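Long-range contacts in S-locus protein 11 (Brassica rapa subsp. oleifera, PDB 5GYY), which is a secreted, cysteine-rich defensin-like protein of the plant self-incompatibility response family and probably acts as the pollen ligand of a stigma receptor kinase: residues 17-22 and 42-47; 25-30 and 51-56; 11-16 and 29-34. All coordinates share one frame; numbering follows the deposited sequence.

Overall arrangement
The three contacts tie the helix 23-35 and the loop before it to one antiparallel sheet, in strand order 9-16, 50-57, 41-45. The centre of contact 2 lies about 3 Å from the centre of the chain, and this contact joins the helix to the middle strand. Contact 3 joins the same helix to an outermost strand; the centres of contacts 2 and 3 are about 5 Å apart and both use F30. Contact 1 lies nearer the surface, with its centre about 8 Å from that of contact 2. The C42–C55 disulfide links contacts 1 and 2. Both also touch the glycan on N43, while the side chain of H11 in contact 3 stays about 8 Å from it.

Contact 1: 17-22 and 42-47; sequences GSCGKS and CNCTSP. With NAG (2-acetamido-2-deoxy-beta-D-glucopyranose), chain E.
C19 and C44 are joined by a disulfide, SG to SG 2.1 Å, and this bond is the tight part of the contact. It ties the loop 17-22 to strand 41-45 of this defensin-like fold. The torsion about the S–S bond is -109°. The SG of C44 lies anti to its own backbone N (chi1 175°), which carries the sulfur across to the loop. The sulfur of C19 also presses on the strand backbone, with C19 SG 3.3 Å from T45 N. C44 further packs on C27 of the helix and on R51 of the middle strand.

Beyond the sulfurs the contact becomes a surface one. S46 turns its CB toward the loop. Its OG comes close alongside S18, 3.0 Å from S18 CA and 3.1 Å from S18 CB. S46 CB rests 3.7 Å from C19 SG. The S18 side chain is exposed to solvent.

N43 points from the face of the strand opposite C44, which carries the sugar away from the loop. Its ND2 is bonded to C1 of the glycan at 1.4 Å. Across the two segments the disulfide is the covalent tie, one of those that cross-link the defensin-like fold. The loop therefore cannot part from the strand at C19 unless the S–S bond is broken.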
ATOM      1  N   GLY C  17       7.104   8.742  -2.577  1.00 10.28           N
ATOM      2  CA  GLY C  17       8.455   8.192  -2.641  1.00  9.12           C
ATOM      3  C   GLY C  17       9.007   7.675  -1.317  1.00 19.54           C
ATOM      4  O   GLY C  17       8.263   7.184  -0.459  1.00 16.52           O
ATOM      5  N   SER C  18      10.322   7.779  -1.146  1.00  9.39           N
ATOM      6  CA  SER C  18      10.945   7.269   0.059  1.00  6.74           C
ATOM      7  C   SER C  18      12.126   8.120   0.503  1.00 10.96           C
ATOM      8  O   SER C  18      12.533   9.038  -0.194  1.00 15.49           O
ATOM      9  CB  SER C  18      11.390   5.807  -0.119  1.00 17.92           C
ATOM     10  OG  SER C  18      12.276   5.679  -1.219  1.00 27.51           O
ATOM     11  N   CYS C  19      12.669   7.791   1.674  1.00 19.60           N
ATOM     12  CA  CYS C  19      13.821   8.491   2.241  1.00 18.57           C
ATOM     13  C   CYS C  19      15.103   8.227   1.466  1.00 19.13           C
ATOM     14  O   CYS C  19      15.816   9.164   1.097  1.00 18.18           O
ATOM     15  CB  CYS C  19      14.022   8.069   3.695  1.00 14.58           C
ATOM     16  SG  CYS C  19      12.904   8.863   4.786  1.00 38.15           S
ATOM     17  N   GLY C  20      15.397   6.951   1.230  1.00 16.25           N
ATOM     18  CA  GLY C  20      16.619   6.578   0.550  1.00 19.68           C
ATOM     19  C   GLY C  20      17.841   6.542   1.444  1.00 25.30           C
ATOM     20  O   GLY C  20      17.724   6.595   2.671  1.00 28.55           O
ATOM     21  N   LYS C  21      19.017   6.460   0.824  1.00 18.73           N
ATOM     22  CA  LYS C  21      20.274   6.352   1.553  1.00 22.70           C
ATOM     23  C   LYS C  21      20.698   7.665   2.207  1.00 20.31           C
ATOM     24  O   LYS C  21      21.583   7.671   3.051  1.00 27.00           O
ATOM     25  CB  LYS C  21      21.410   5.889   0.617  1.00 26.57           C
ATOM     26  CG  LYS C  21      21.462   4.399   0.305  1.00 21.53           C
ATOM     27  CD  LYS C  21      22.483   4.071  -0.821  1.00123.59           C
ATOM     28  CE  LYS C  21      22.640   5.178  -1.895  1.00 45.75           C
ATOM     29  NZ  LYS C  21      21.839   4.980  -3.155  1.00 26.79           N
ATOM     30  N   SER C  22      20.079   8.772   1.802  1.00 25.16           N
ATOM     31  CA  SER C  22      20.454  10.104   2.282  1.00 21.26           C
ATOM     32  C   SER C  22      19.245  10.985   2.555  1.00 21.64           C
ATOM     33  O   SER C  22      19.249  12.181   2.221  1.00 15.85           O
ATOM     34  CB  SER C  22      21.367  10.792   1.269  1.00 27.45           C
ATOM     35  OG  SER C  22      22.611  10.119   1.210  1.00 40.75           O
ATOM     36  N   CYS C  42      16.963  18.065   9.446  1.00 24.55           N
ATOM     37  CA  CYS C  42      15.697  17.435   9.064  1.00 19.89           C
ATOM     38  C   CYS C  42      15.713  15.938   9.369  1.00 23.91           C
ATOM     39  O   CYS C  42      16.671  15.240   9.030  1.00 25.25           O
ATOM     40  CB  CYS C  42      15.403  17.653   7.577  1.00 16.22           C
ATOM     41  SG  CYS C  42      14.844  19.329   7.099  1.00 24.53           S
ATOM     42  N   ASN C  43      14.664  15.454  10.033  1.00 17.27           N
ATOM     43  CA  ASN C  43      14.421  14.020  10.128  1.00 17.79           C
ATOM     44  C   ASN C  43      13.648  13.609   8.873  1.00 25.05           C
ATOM     45  O   ASN C  43      12.898  14.418   8.297  1.00 15.16           O
ATOM     46  CB  ASN C  43      13.567  13.664  11.349  1.00 27.25           C
ATOM     47  CG  ASN C  43      14.260  13.934  12.682  1.00 24.12           C
ATOM     48  OD1 ASN C  43      15.486  13.971  12.778  1.00 21.12           O
ATOM     49  ND2 ASN C  43      13.447  14.109  13.729  1.00 27.03           N
ATOM     50  N   CYS C  44      13.826  12.355   8.463  1.00 24.35           N
ATOM     51  CA  CYS C  44      13.105  11.784   7.333  1.00 17.55           C
ATOM     52  C   CYS C  44      12.581  10.393   7.678  1.00  9.28           C
ATOM     53  O   CYS C  44      13.311   9.592   8.219  1.00 15.97           O
ATOM     54  CB  CYS C  44      14.022  11.693   6.113  1.00 20.08           C
ATOM     55  SG  CYS C  44      13.265  10.881   4.703  1.00 30.27           S
ATOM     56  N   THR C  45      11.316  10.110   7.383  1.00 10.69           N
ATOM     57  CA  THR C  45      10.792   8.746   7.506  1.00  4.09           C
ATOM     58  C   THR C  45       9.890   8.438   6.306  1.00 11.22           C
ATOM     59  O   THR C  45       9.441   9.347   5.600  1.00 13.46           O
ATOM     60  CB  THR C  45      10.010   8.512   8.817  1.00  7.64           C
ATOM     61  OG1 THR C  45       9.808   7.109   9.022  1.00  9.28           O
ATOM     62  CG2 THR C  45       8.654   9.209   8.771  1.00  2.04           C
ATOM     63  N   SER C  46       9.584   7.164   6.092  1.00 11.04           N
ATOM     64  CA  SER C  46       9.096   6.771   4.777  1.00 18.86           C
ATOM     65  C   SER C  46       8.011   5.677   4.680  1.00 16.76           C
ATOM     66  O   SER C  46       8.082   4.816   3.796  1.00 14.58           O
ATOM     67  CB  SER C  46      10.305   6.349   3.939  1.00 21.14           C
ATOM     68  OG  SER C  46       9.908   6.138   2.618  1.00 38.84           O
ATOM     69  N   PRO C  47       7.017   5.679   5.584  1.00 12.53           N
ATOM     70  CA  PRO C  47       5.966   4.675   5.393  1.00  8.80           C
ATOM     71  C   PRO C  47       4.937   5.141   4.365  1.00  3.28           C
ATOM     72  O   PRO C  47       5.007   6.285   3.894  1.00  4.23           O
ATOM     73  CB  PRO C  47       5.308   4.629   6.768  1.00  7.75           C
ATOM     74  CG  PRO C  47       5.379   6.030   7.209  1.00  9.51           C
ATOM     75  CD  PRO C  47       6.728   6.533   6.745  1.00 10.21           C
TER
HETATM   76  C1  NAG E1000      14.129  14.171  14.996  1.00 23.15           C
HETATM   77  C2  NAG E1000      13.135  14.868  15.909  1.00 20.59           C
HETATM   78  C3  NAG E1000      13.628  14.873  17.364  1.00 27.18           C
HETATM   79  C4  NAG E1000      14.140  13.498  17.803  1.00 31.66           C
HETATM   80  C5  NAG E1000      15.167  13.065  16.746  1.00 37.31           C
HETATM   81  C6  NAG E1000      16.002  11.806  17.020  1.00 31.62           C
HETATM   82  C7  NAG E1000      11.954  16.669  14.750  1.00 31.40           C
HETATM   83  C8  NAG E1000      12.047  18.045  14.154  1.00 30.77           C
HETATM   84  N2  NAG E1000      13.019  16.227  15.418  1.00 22.65           N
HETATM   85  O3  NAG E1000      12.633  15.372  18.244  1.00 25.92           O
HETATM   86  O4  NAG E1000      14.679  13.557  19.118  1.00 34.17           O
HETATM   87  O5  NAG E1000      14.457  12.917  15.540  1.00 35.73           O
HETATM   88  O6  NAG E1000      15.160  10.720  17.320  1.00 31.27           O
HETATM   89  O7  NAG E1000      10.926  16.007  14.618  1.00 38.39           O

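Contact 2: 25-30 and 51-56; sequences HDCEAF and RYCDCA. With NAG (2-acetamido-2-deoxy-beta-D-glucopyranose), chain E.
This is a buried, disulfide-linked contact between helix 23-35 and the middle strand, 50-57, at the core of the molecule. It belongs to the defensin-like beta-alpha-beta-beta fold, in which a helix is cross-linked to a three-stranded antiparallel sheet. The axes of the two segments pass 8.7 Å apart, with 69° between their directions. C27 and C53 are the nearest residues by backbone and form the cross-link, SG to SG 2.0 Å. The torsion about that bond is -74°. C55, two residues along the strand, also turns toward the helix, and its sulfur is bonded to C42 of the neighbouring strand.

R51 reaches from the strand to the helix. Its side chain bends at chi3, and the guanidinium then lies with one face toward C27 SG, which is 4.2 Å from R51 NE. R51 NH2 meets F30 obliquely, 3.1 Å from F30 CD2, and the two planes are 45° apart. The F30 ring turns an edge to the C53 sulfur, with F30 CD2 4.2 Å from C53 SG. R51 NH1 and NH2 both donate to the backbone of another protein chain in the assembly, so this arginine serves the interface as well as the core.

D26 and R51 make no direct salt bridge. A water lies between them instead. It sits at the edge of the guanidinium, in its plane, hydrogen-bonded to R51 NH1 at 3.1 Å and to D26 OD2 at 2.8 Å.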
ATOM      1  N   HIS C  25      19.631  14.627   4.415  1.00 24.77           N
ATOM      2  CA  HIS C  25      20.223  15.684   3.615  1.00 20.46           C
ATOM      3  C   HIS C  25      19.320  16.086   2.458  1.00 18.51           C
ATOM      4  O   HIS C  25      19.285  17.260   2.094  1.00 23.77           O
ATOM      5  CB  HIS C  25      21.622  15.290   3.137  1.00 26.71           C
ATOM      6  CG  HIS C  25      22.634  15.230   4.244  1.00 41.75           C
ATOM      7  ND1 HIS C  25      23.881  14.666   4.088  1.00 45.01           N
ATOM      8  CD2 HIS C  25      22.579  15.671   5.526  1.00 44.49           C
ATOM      9  CE1 HIS C  25      24.551  14.758   5.226  1.00 46.77           C
ATOM     10  NE2 HIS C  25      23.783  15.363   6.114  1.00 44.32           N
ATOM     11  N   ASP C  26      18.603  15.114   1.882  1.00 14.11           N
ATOM     12  CA  ASP C  26      17.664  15.393   0.804  1.00 13.64           C
ATOM     13  C   ASP C  26      16.561  16.299   1.322  1.00 10.44           C
ATOM     14  O   ASP C  26      16.273  17.312   0.717  1.00  7.91           O
ATOM     15  CB  ASP C  26      17.031  14.113   0.236  1.00 19.96           C
ATOM     16  CG  ASP C  26      18.026  13.217  -0.444  1.00 17.96           C
ATOM     17  OD1 ASP C  26      19.107  13.720  -0.832  1.00 11.45           O
ATOM     18  OD2 ASP C  26      17.717  12.010  -0.589  1.00 21.35           O
ATOM     19  N   CYS C  27      15.979  15.932   2.463  1.00 12.36           N
ATOM     20  CA  CYS C  27      14.961  16.744   3.102  1.00 14.65           C
ATOM     21  C   CYS C  27      15.455  18.166   3.342  1.00 16.23           C
ATOM     22  O   CYS C  27      14.729  19.124   3.069  1.00 10.90           O
ATOM     23  CB  CYS C  27      14.505  16.105   4.413  1.00 13.69           C
ATOM     24  SG  CYS C  27      13.331  14.751   4.162  1.00 17.89           S
ATOM     25  N   GLU C  28      16.695  18.294   3.814  1.00 15.24           N
ATOM     26  CA  GLU C  28      17.276  19.600   4.123  1.00 19.54           C
ATOM     27  C   GLU C  28      17.461  20.452   2.875  1.00 21.74           C
ATOM     28  O   GLU C  28      17.186  21.654   2.878  1.00 25.66           O
ATOM     29  CB  GLU C  28      18.615  19.442   4.858  1.00 13.79           C
ATOM     30  CG  GLU C  28      18.479  18.985   6.305  1.00 22.28           C
ATOM     31  CD  GLU C  28      19.759  18.349   6.846  1.00 26.56           C
ATOM     32  OE1 GLU C  28      20.809  18.450   6.171  1.00 30.21           O
ATOM     33  OE2 GLU C  28      19.708  17.752   7.944  1.00 18.30           O
ATOM     34  N   ALA C  29      17.907  19.813   1.804  1.00 13.72           N
ATOM     35  CA  ALA C  29      18.065  20.489   0.533  1.00 19.57           C
ATOM     36  C   ALA C  29      16.685  20.907   0.013  1.00 22.22           C
ATOM     37  O   ALA C  29      16.525  22.008  -0.511  1.00 21.59           O
ATOM     38  CB  ALA C  29      18.772  19.556  -0.482  1.00  1.68           C
ATOM     39  N   PHE C  30      15.707  20.010   0.176  1.00 20.70           N
ATOM     40  CA  PHE C  30      14.309  20.231  -0.186  1.00 21.81           C
ATOM     41  C   PHE C  30      13.779  21.451   0.570  1.00 21.83           C
ATOM     42  O   PHE C  30      13.150  22.338  -0.018  1.00 20.57           O
ATOM     43  CB  PHE C  30      13.484  18.978   0.157  1.00 16.89           C
ATOM     44  CG  PHE C  30      12.049  19.006  -0.344  1.00 14.00           C
ATOM     45  CD1 PHE C  30      11.667  19.817  -1.402  1.00 16.44           C
ATOM     46  CD2 PHE C  30      11.081  18.204   0.256  1.00 18.13           C
ATOM     47  CE1 PHE C  30      10.338  19.829  -1.864  1.00 11.20           C
ATOM     48  CE2 PHE C  30       9.766  18.206  -0.192  1.00 17.62           C
ATOM     49  CZ  PHE C  30       9.394  19.022  -1.259  1.00  9.15           C
ATOM     50  N   ARG C  51       7.595  10.117   1.518  1.00 11.93           N
ATOM     51  CA  ARG C  51       8.722  10.637   2.269  1.00  8.99           C
ATOM     52  C   ARG C  51       8.216  11.774   3.161  1.00 11.03           C
ATOM     53  O   ARG C  51       7.721  12.798   2.664  1.00 13.28           O
ATOM     54  CB  ARG C  51       9.812  11.158   1.336  1.00  2.12           C
ATOM     55  CG  ARG C  51      11.143  11.442   2.033  1.00  3.81           C
ATOM     56  CD  ARG C  51      12.105  12.180   1.129  1.00  3.67           C
ATOM     57  NE  ARG C  51      11.555  13.443   0.636  1.00  6.52           N
ATOM     58  CZ  ARG C  51      12.149  14.195  -0.286  1.00  9.39           C
ATOM     59  NH1 ARG C  51      13.291  13.792  -0.835  1.00 10.52           N
ATOM     60  NH2 ARG C  51      11.592  15.338  -0.680  1.00  7.24           N
ATOM     61  N   TYR C  52       8.345  11.598   4.468  1.00  8.31           N
ATOM     62  CA  TYR C  52       7.959  12.646   5.428  1.00 11.68           C
ATOM     63  C   TYR C  52       9.185  13.389   5.878  1.00  2.20           C
ATOM     64  O   TYR C  52      10.061  12.811   6.524  1.00  9.94           O
ATOM     65  CB  TYR C  52       7.233  12.060   6.647  1.00  1.55           C
ATOM     66  CG  TYR C  52       5.908  11.403   6.303  1.00  1.60           C
ATOM     67  CD1 TYR C  52       4.705  12.079   6.492  1.00  5.38           C
ATOM     68  CD2 TYR C  52       5.863  10.107   5.786  1.00  3.07           C
ATOM     69  CE1 TYR C  52       3.492  11.486   6.177  1.00  7.74           C
ATOM     70  CE2 TYR C  52       4.660   9.497   5.475  1.00  9.21           C
ATOM     71  CZ  TYR C  52       3.476  10.195   5.665  1.00 15.23           C
ATOM     72  OH  TYR C  52       2.281   9.593   5.350  1.00 15.80           O
ATOM     73  N   CYS C  53       9.291  14.653   5.489  1.00  5.66           N
ATOM     74  CA  CYS C  53      10.351  15.496   6.053  1.00 14.40           C
ATOM     75  C   CYS C  53       9.848  16.267   7.286  1.00 16.63           C
ATOM     76  O   CYS C  53       8.832  16.965   7.224  1.00 14.87           O
ATOM     77  CB  CYS C  53      10.895  16.476   5.018  1.00 10.66           C
ATOM     78  SG  CYS C  53      11.611  15.699   3.587  1.00 21.60           S
ATOM     79  N   ASP C  54      10.550  16.104   8.407  1.00 17.06           N
ATOM     80  CA  ASP C  54      10.278  16.866   9.630  1.00 13.35           C
ATOM     81  C   ASP C  54      11.444  17.791   9.918  1.00 19.28           C
ATOM     82  O   ASP C  54      12.491  17.347  10.385  1.00 20.13           O
ATOM     83  CB  ASP C  54      10.061  15.930  10.822  1.00  9.50           C
ATOM     84  CG  ASP C  54       8.641  15.414  10.906  1.00 21.47           C
ATOM     85  OD1 ASP C  54       7.711  16.137  10.479  1.00 32.33           O
ATOM     86  OD2 ASP C  54       8.448  14.274  11.370  1.00 17.77           O
ATOM     87  N   CYS C  55      11.261  19.079   9.639  1.00 23.10           N
ATOM     88  CA  CYS C  55      12.360  20.034   9.697  1.00 21.23           C
ATOM     89  C   CYS C  55      12.340  20.956  10.904  1.00 21.53           C
ATOM     90  O   CYS C  55      11.388  21.712  11.099  1.00 18.49           O
ATOM     91  CB  CYS C  55      12.400  20.855   8.407  1.00 22.80           C
ATOM     92  SG  CYS C  55      12.879  19.866   6.972  1.00 30.51           S
ATOM     93  N   ALA C  56      13.408  20.887  11.696  1.00 26.62           N
ATOM     94  CA  ALA C  56      13.581  21.733  12.877  1.00 24.91           C
ATOM     95  C   ALA C  56      14.012  23.153  12.500  1.00 23.41           C
ATOM     96  O   ALA C  56      15.138  23.360  12.032  1.00 27.12           O
ATOM     97  CB  ALA C  56      14.596  21.100  13.812  1.00 11.27           C
TER
HETATM   98  C1  NAG E1000      14.129  14.171  14.996  1.00 23.15           C
HETATM   99  C2  NAG E1000      13.135  14.868  15.909  1.00 20.59           C
HETATM  100  C3  NAG E1000      13.628  14.873  17.364  1.00 27.18           C
HETATM  101  C4  NAG E1000      14.140  13.498  17.803  1.00 31.66           C
HETATM  102  C5  NAG E1000      15.167  13.065  16.746  1.00 37.31           C
HETATM  103  C6  NAG E1000      16.002  11.806  17.020  1.00 31.62           C
HETATM  104  C7  NAG E1000      11.954  16.669  14.750  1.00 31.40           C
HETATM  105  C8  NAG E1000      12.047  18.045  14.154  1.00 30.77           C
HETATM  106  N2  NAG E1000      13.019  16.227  15.418  1.00 22.65           N
HETATM  107  O3  NAG E1000      12.633  15.372  18.244  1.00 25.92           O
HETATM  108  O4  NAG E1000      14.679  13.557  19.118  1.00 34.17           O
HETATM  109  O5  NAG E1000      14.457  12.917  15.540  1.00 35.73           O
HETATM  110  O6  NAG E1000      15.160  10.720  17.320  1.00 31.27           O
HETATM  111  O7  NAG E1000      10.926  16.007  14.618  1.00 38.39           O
HETATM  112  O   HOH W   1      14.990  11.244  -0.405  1.00 13.50           O

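Contact 3: 11-16 and 29-34; sequences HRLNSG and AFYTNK
Strand 11-16 and helix 29-34 run crosswise, with 107° between their directions and axes 9.8 Å apart; L13 and Y31 are the nearest residues by backbone. L13 turns toward the helix and is the centre of the packing. Its CB and its CD1 methyl meet different partners. L13 CD1 lies 3.6 Å from Y31 CA and 4.0 Å from Y31 CB, so the methyl lies against the root of the tyrosine. The side chains of L13 and Y31 cross at about a right angle. L13 CB touches the ring of F30 instead, 3.7 Å from F30 CE2. S15 OG is a looser neighbour of the same ring, 4.4 Å from F30 CE2.

H11 and Y31 form a T-shaped pair. The edge of Y31 points at one face of the imidazole, with ring centres 5.2 Å apart and planes at 80°. Y31 CE1 does the touching, toward the rim of the imidazole, and lies 3.7 Å from H11 ND1. The CG of Y31 is anti to its backbone N (chi1 174°), which brings the ring nearer the strand although its CB does not point there.

These contacts pack the helix of the defensin-like fold on an outermost strand of its antiparallel sheet. The strand itself is paired by backbone hydrogen bonds to 50-57, H11 with C55, L13 with C53 and S15 with R51. Y31 extends further, to I57 of that strand and to Q37 and A39 in the loop after the helix.

The same stretch of helix also borders another protein chain of the assembly, where K34 NZ meets acidic groups of that chain.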
ATOM      1  N   HIS C  11       8.935  22.233  10.728  1.00 30.80           N
ATOM      2  CA  HIS C  11       8.398  22.423   9.382  1.00 29.98           C
ATOM      3  C   HIS C  11       8.292  21.076   8.645  1.00 27.47           C
ATOM      4  O   HIS C  11       9.196  20.237   8.701  1.00 27.28           O
ATOM      5  CB  HIS C  11       9.268  23.411   8.603  1.00 28.69           C
ATOM      6  CG  HIS C  11       8.681  23.860   7.300  1.00 30.70           C
ATOM      7  ND1 HIS C  11       8.556  25.190   6.963  1.00 27.96           N
ATOM      8  CD2 HIS C  11       8.222  23.158   6.235  1.00 31.16           C
ATOM      9  CE1 HIS C  11       8.035  25.288   5.752  1.00 26.72           C
ATOM     10  NE2 HIS C  11       7.820  24.070   5.290  1.00 23.89           N
ATOM     11  N   ARG C  12       7.166  20.886   7.975  1.00 21.81           N
ATOM     12  CA  ARG C  12       6.771  19.614   7.408  1.00 20.20           C
ATOM     13  C   ARG C  12       6.748  19.632   5.891  1.00 22.79           C
ATOM     14  O   ARG C  12       6.115  20.487   5.283  1.00 26.91           O
ATOM     15  CB  ARG C  12       5.387  19.295   7.916  1.00 29.49           C
ATOM     16  CG  ARG C  12       4.753  18.068   7.350  1.00 43.17           C
ATOM     17  CD  ARG C  12       3.489  17.880   8.123  1.00 52.84           C
ATOM     18  NE  ARG C  12       3.819  17.475   9.484  1.00 58.55           N
ATOM     19  CZ  ARG C  12       3.316  18.033  10.574  1.00 52.57           C
ATOM     20  NH1 ARG C  12       2.493  19.065  10.466  1.00 43.60           N
ATOM     21  NH2 ARG C  12       3.670  17.585  11.770  1.00 53.74           N
ATOM     22  N   LEU C  13       7.458  18.690   5.284  1.00 21.20           N
ATOM     23  CA  LEU C  13       7.484  18.567   3.834  1.00 16.57           C
ATOM     24  C   LEU C  13       7.287  17.098   3.474  1.00 15.09           C
ATOM     25  O   LEU C  13       8.135  16.262   3.769  1.00 22.57           O
ATOM     26  CB  LEU C  13       8.796  19.122   3.281  1.00 22.79           C
ATOM     27  CG  LEU C  13       9.017  20.602   3.646  1.00 26.27           C
ATOM     28  CD1 LEU C  13      10.403  21.084   3.286  1.00 24.85           C
ATOM     29  CD2 LEU C  13       7.956  21.505   3.003  1.00 27.33           C
ATOM     30  N   ASN C  14       6.146  16.780   2.874  1.00  8.08           N
ATOM     31  CA  ASN C  14       5.820  15.397   2.560  1.00 14.35           C
ATOM     32  C   ASN C  14       5.592  15.256   1.060  1.00 17.20           C
ATOM     33  O   ASN C  14       5.120  16.186   0.423  1.00 13.27           O
ATOM     34  CB  ASN C  14       4.571  14.933   3.324  1.00 13.89           C
ATOM     35  CG  ASN C  14       4.659  15.185   4.835  1.00 14.41           C
ATOM     36  OD1 ASN C  14       5.752  15.254   5.404  1.00 10.35           O
ATOM     37  ND2 ASN C  14       3.491  15.348   5.484  1.00  4.98           N
ATOM     38  N   SER C  15       5.950  14.104   0.496  1.00 21.29           N
ATOM     39  CA  SER C  15       5.672  13.818  -0.917  1.00 21.71           C
ATOM     40  C   SER C  15       5.831  12.328  -1.231  1.00 14.00           C
ATOM     41  O   SER C  15       6.385  11.584  -0.421  1.00 19.24           O
ATOM     42  CB  SER C  15       6.564  14.672  -1.817  1.00 18.19           C
ATOM     43  OG  SER C  15       7.925  14.410  -1.542  1.00 28.74           O
ATOM     44  N   GLY C  16       5.361  11.904  -2.406  1.00  3.25           N
ATOM     45  CA  GLY C  16       5.447  10.507  -2.807  1.00  9.62           C
ATOM     46  C   GLY C  16       6.892  10.019  -2.850  1.00  1.97           C
ATOM     47  O   GLY C  16       7.811  10.794  -3.093  1.00 15.34           O
ATOM     48  N   ALA C  29      17.907  19.813   1.804  1.00 13.72           N
ATOM     49  CA  ALA C  29      18.065  20.489   0.533  1.00 19.57           C
ATOM     50  C   ALA C  29      16.685  20.907   0.013  1.00 22.22           C
ATOM     51  O   ALA C  29      16.525  22.008  -0.511  1.00 21.59           O
ATOM     52  CB  ALA C  29      18.772  19.556  -0.482  1.00  1.68           C
ATOM     53  N   PHE C  30      15.707  20.010   0.176  1.00 20.70           N
ATOM     54  CA  PHE C  30      14.309  20.231  -0.186  1.00 21.81           C
ATOM     55  C   PHE C  30      13.779  21.451   0.570  1.00 21.83           C
ATOM     56  O   PHE C  30      13.150  22.338  -0.018  1.00 20.57           O
ATOM     57  CB  PHE C  30      13.484  18.978   0.157  1.00 16.89           C
ATOM     58  CG  PHE C  30      12.049  19.006  -0.344  1.00 14.00           C
ATOM     59  CD1 PHE C  30      11.667  19.817  -1.402  1.00 16.44           C
ATOM     60  CD2 PHE C  30      11.081  18.204   0.256  1.00 18.13           C
ATOM     61  CE1 PHE C  30      10.338  19.829  -1.864  1.00 11.20           C
ATOM     62  CE2 PHE C  30       9.766  18.206  -0.192  1.00 17.62           C
ATOM     63  CZ  PHE C  30       9.394  19.022  -1.259  1.00  9.15           C
ATOM     64  N   TYR C  31      14.074  21.510   1.866  1.00 20.26           N
ATOM     65  CA  TYR C  31      13.651  22.636   2.688  1.00 14.10           C
ATOM     66  C   TYR C  31      14.233  23.948   2.178  1.00 15.51           C
ATOM     67  O   TYR C  31      13.493  24.908   1.927  1.00 13.26           O
ATOM     68  CB  TYR C  31      14.018  22.426   4.158  1.00 15.61           C
ATOM     69  CG  TYR C  31      13.719  23.636   5.028  1.00 24.98           C
ATOM     70  CD1 TYR C  31      12.422  23.899   5.464  1.00 25.61           C
ATOM     71  CD2 TYR C  31      14.732  24.516   5.410  1.00 26.51           C
ATOM     72  CE1 TYR C  31      12.139  25.005   6.247  1.00 33.02           C
ATOM     73  CE2 TYR C  31      14.460  25.629   6.202  1.00 28.16           C
ATOM     74  CZ  TYR C  31      13.161  25.866   6.616  1.00 33.21           C
ATOM     75  OH  TYR C  31      12.878  26.958   7.400  1.00 29.42           O
ATOM     76  N   THR C  32      15.551  23.978   2.003  1.00 13.06           N
ATOM     77  CA  THR C  32      16.221  25.171   1.505  1.00 20.66           C
ATOM     78  C   THR C  32      15.623  25.637   0.182  1.00 27.25           C
ATOM     79  O   THR C  32      15.345  26.822  -0.006  1.00 28.38           O
ATOM     80  CB  THR C  32      17.707  24.923   1.323  1.00 20.16           C
ATOM     81  OG1 THR C  32      18.261  24.508   2.577  1.00 31.24           O
ATOM     82  CG2 THR C  32      18.406  26.192   0.838  1.00 11.40           C
ATOM     83  N   ASN C  33      15.415  24.691  -0.728  1.00 26.12           N
ATOM     84  CA  ASN C  33      14.791  24.990  -2.006  1.00 23.47           C
ATOM     85  C   ASN C  33      13.395  25.624  -1.871  1.00 17.46           C
ATOM     86  O   ASN C  33      12.992  26.442  -2.705  1.00 15.32           O
ATOM     87  CB  ASN C  33      14.721  23.726  -2.858  1.00 29.55           C
ATOM     88  CG  ASN C  33      13.579  23.756  -3.823  1.00 34.79           C
ATOM     89  OD1 ASN C  33      12.487  23.278  -3.516  1.00 36.30           O
ATOM     90  ND2 ASN C  33      13.800  24.361  -4.983  1.00 43.29           N
ATOM     91  N   LYS C  34      12.661  25.214  -0.839  1.00 12.96           N
ATOM     92  CA  LYS C  34      11.309  25.701  -0.565  1.00 22.83           C
ATOM     93  C   LYS C  34      11.213  27.013   0.245  1.00 24.68           C
ATOM     94  O   LYS C  34      10.202  27.700   0.187  1.00 23.59           O
ATOM     95  CB  LYS C  34      10.490  24.607   0.134  1.00 22.84           C
ATOM     96  CG  LYS C  34      10.054  23.472  -0.769  1.00 18.68           C
ATOM     97  CD  LYS C  34       9.108  23.976  -1.852  1.00 19.94           C
ATOM     98  CE  LYS C  34       8.754  22.863  -2.840  1.00 16.45           C
ATOM     99  NZ  LYS C  34       9.752  22.789  -3.930  1.00 17.07           N
TER